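Local coordinates for protein WZI (PDB 2YNK) that acts as an outer-membrane lectin in group 1 capsule assembly of Escherichia coli, folding as a carbohydrate-binding beta-barrel, at residues Leu143-Val148 / Pro168-Leu173. Residues are numbered along the deposited sequence; the frame is centred on the assembly and turned at random.
Sequences LSFGQV and PMTGFL. With OCT (N-octane), chain B.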
loop_
_atom_site.group_PDB
_atom_site.type_symbol
_atom_site.label_atom_id
_atom_site.label_comp_id
_atom_site.label_asym_id
_atom_site.label_seq_id
_atom_site.Cartn_x
_atom_site.Cartn_y
_atom_site.Cartn_z
ATOM N N LEU A 143 1.749 -3.591 -19.137
ATOM C CA LEU A 143 0.649 -2.668 -19.367
ATOM C C LEU A 143 -0.613 -3.286 -18.809
ATOM O O LEU A 143 -0.939 -4.429 -19.127
ATOM C CB LEU A 143 0.467 -2.384 -20.858
ATOM C CG LEU A 143 -0.647 -1.384 -21.214
ATOM C CD1 LEU A 143 -0.507 -0.079 -20.437
ATOM C CD2 LEU A 143 -0.658 -1.126 -22.717
ATOM N N SER A 144 -1.330 -2.519 -17.996
ATOM C CA SER A 144 -2.462 -3.042 -17.248
ATOM C C SER A 144 -3.731 -2.189 -17.377
ATOM O O SER A 144 -3.655 -0.966 -17.438
ATOM C CB SER A 144 -2.066 -3.104 -15.788
ATOM O OG SER A 144 -3.126 -3.647 -15.040
ATOM N N PHE A 145 -4.892 -2.833 -17.417
ATOM C CA PHE A 145 -6.160 -2.118 -17.299
ATOM C C PHE A 145 -7.030 -2.795 -16.263
ATOM O O PHE A 145 -7.104 -4.021 -16.219
ATOM C CB PHE A 145 -6.931 -2.041 -18.620
ATOM C CG PHE A 145 -8.212 -1.254 -18.508
ATOM C CD1 PHE A 145 -8.199 0.132 -18.560
ATOM C CD2 PHE A 145 -9.428 -1.895 -18.298
ATOM C CE1 PHE A 145 -9.377 0.861 -18.426
ATOM C CE2 PHE A 145 -10.600 -1.176 -18.165
ATOM C CZ PHE A 145 -10.575 0.203 -18.229
ATOM N N GLY A 146 -7.702 -1.983 -15.448
ATOM C CA GLY A 146 -8.576 -2.488 -14.396
ATOM C C GLY A 146 -8.689 -1.553 -13.209
ATOM O O GLY A 146 -8.478 -0.340 -13.327
ATOM N N GLN A 147 -9.032 -2.124 -12.060
ATOM C CA GLN A 147 -9.069 -1.380 -10.816
ATOM C C GLN A 147 -7.997 -1.941 -9.924
ATOM O O GLN A 147 -8.291 -2.739 -9.026
ATOM C CB GLN A 147 -10.443 -1.486 -10.147
ATOM C CG GLN A 147 -11.511 -0.704 -10.886
ATOM C CD GLN A 147 -12.878 -0.753 -10.234
ATOM O OE1 GLN A 147 -13.192 -1.656 -9.456
ATOM N NE2 GLN A 147 -13.712 0.222 -10.565
ATOM N N VAL A 148 -6.752 -1.532 -10.181
ATOM C CA VAL A 148 -5.605 -2.065 -9.440
ATOM C C VAL A 148 -5.175 -1.112 -8.328
ATOM O O VAL A 148 -4.865 0.049 -8.603
ATOM C CB VAL A 148 -4.385 -2.330 -10.360
ATOM C CG1 VAL A 148 -3.194 -2.818 -9.539
ATOM C CG2 VAL A 148 -4.751 -3.322 -11.444
ATOM N N PRO A 168 -9.990 1.091 -5.143
ATOM C CA PRO A 168 -9.072 1.256 -6.259
ATOM C C PRO A 168 -9.803 1.819 -7.474
ATOM O O PRO A 168 -10.998 1.542 -7.657
ATOM C CB PRO A 168 -8.559 -0.166 -6.514
ATOM C CG PRO A 168 -9.610 -1.062 -5.953
ATOM C CD PRO A 168 -10.189 -0.326 -4.789
HETATM N N MSE A 169 -9.095 2.606 -8.283
HETATM C CA MSE A 169 -9.715 3.348 -9.366
HETATM C C MSE A 169 -9.451 2.691 -10.668
HETATM O O MSE A 169 -8.404 2.058 -10.862
HETATM C CB MSE A 169 -9.144 4.750 -9.442
HETATM C CG MSE A 169 -9.223 5.452 -8.095
HETATM SE SE MSE A 169 -8.412 7.237 -8.279
HETATM C CE MSE A 169 -6.521 6.653 -8.190
ATOM N N THR A 170 -10.383 2.875 -11.595
ATOM C CA THR A 170 -10.295 2.275 -12.914
ATOM C C THR A 170 -9.341 3.059 -13.781
ATOM O O THR A 170 -9.477 4.284 -13.911
ATOM C CB THR A 170 -11.664 2.209 -13.585
ATOM O OG1 THR A 170 -12.412 1.152 -12.979
ATOM C CG2 THR A 170 -11.537 1.943 -15.072
ATOM N N GLY A 171 -8.371 2.353 -14.367
ATOM C CA GLY A 171 -7.356 3.003 -15.176
ATOM C C GLY A 171 -6.281 2.113 -15.762
ATOM O O GLY A 171 -6.342 0.877 -15.689
ATOM N N PHE A 172 -5.301 2.780 -16.369
ATOM C CA PHE A 172 -4.154 2.143 -16.996
ATOM C C PHE A 172 -2.934 2.276 -16.091
ATOM O O PHE A 172 -2.788 3.262 -15.368
ATOM C CB PHE A 172 -3.878 2.781 -18.355
ATOM C CG PHE A 172 -4.959 2.527 -19.365
ATOM C CD1 PHE A 172 -4.916 1.406 -20.179
ATOM C CD2 PHE A 172 -6.033 3.395 -19.487
ATOM C CE1 PHE A 172 -5.913 1.155 -21.101
ATOM C CE2 PHE A 172 -7.035 3.151 -20.409
ATOM C CZ PHE A 172 -6.968 2.030 -21.221
ATOM N N LEU A 173 -2.067 1.275 -16.130
ATOM C CA LEU A 173 -0.878 1.253 -15.286
ATOM C C LEU A 173 0.281 0.564 -16.025
ATOM O O LEU A 173 0.070 -0.413 -16.739
ATOM C CB LEU A 173 -1.200 0.538 -13.968
ATOM C CG LEU A 173 -0.169 0.606 -12.842
ATOM C CD1 LEU A 173 -0.880 0.398 -11.516
ATOM C CD2 LEU A 173 0.961 -0.406 -13.030
HETATM C C1 OCT B . -10.455 -7.717 -16.951
HETATM C C2 OCT B . -10.921 -6.275 -17.011
HETATM C C3 OCT B . -11.512 -5.819 -15.674
HETATM C C4 OCT B . -11.995 -4.366 -15.737
HETATM C C5 OCT B . -12.888 -4.005 -14.550
HETATM C C6 OCT B . -13.162 -2.496 -14.485
HETATM C C7 OCT B . -14.648 -2.108 -14.553
HETATM C C8 OCT B . -15.023 -0.999 -13.581
#
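S144 and L173 exchange two backbone hydrogen bonds, and G146 and G171 two more, joining neighbouring antiparallel strands of the barrel wall. The S144 N to L173 O bond measures 2.8 Å, and the G171 N to G146 O bond 2.9 Å. Alpha-hydrogens fill in between them: F172 CA lies 3.2 Å from S144 O, and T170 CA approaches G146 O in the same manner. Strand 127-138 borders the pair on one side through backbone bonds to F145 and Q147, and strand 193-201 on the other through bonds to T170 and F172.

On the lipid-facing side, F145 and F172 form a non-hydrogen-bonded pair. F145 CD1 sits over the centre of one face of the F172 ring, with CZ of F172 3.5 Å from it. The planes are inclined at 54°, neither stacked nor edge-to-face. With its CG anti to the backbone N (chi1 -178°), F145 carries its far end along to T170, whose CG2 lies 3.7 Å from F145 CZ.

Next along this face, the extended Q147 side chain passes obliquely across T170. Its NE2 donates to T170 OG1 over 2.9 Å, the hydroxyl oxygen standing 18° out of the amide plane, while Q147 OE1 is bonded to N130. Both ends of the amide are thereby engaged, which should fix its rotation. The n-octane terminus C8 lies 3.4 Å from T170 OG1.

The other face carries S144 and L173 toward the barrel interior, their CB atoms 4.2 Å apart.

Two phenyl rings, a threonine methyl and an amide whose polarity is partly met within the wall, by N130 and the T170 hydroxyl, thus give an outer surface compatible with alkyl chains, as the bound n-octane attests.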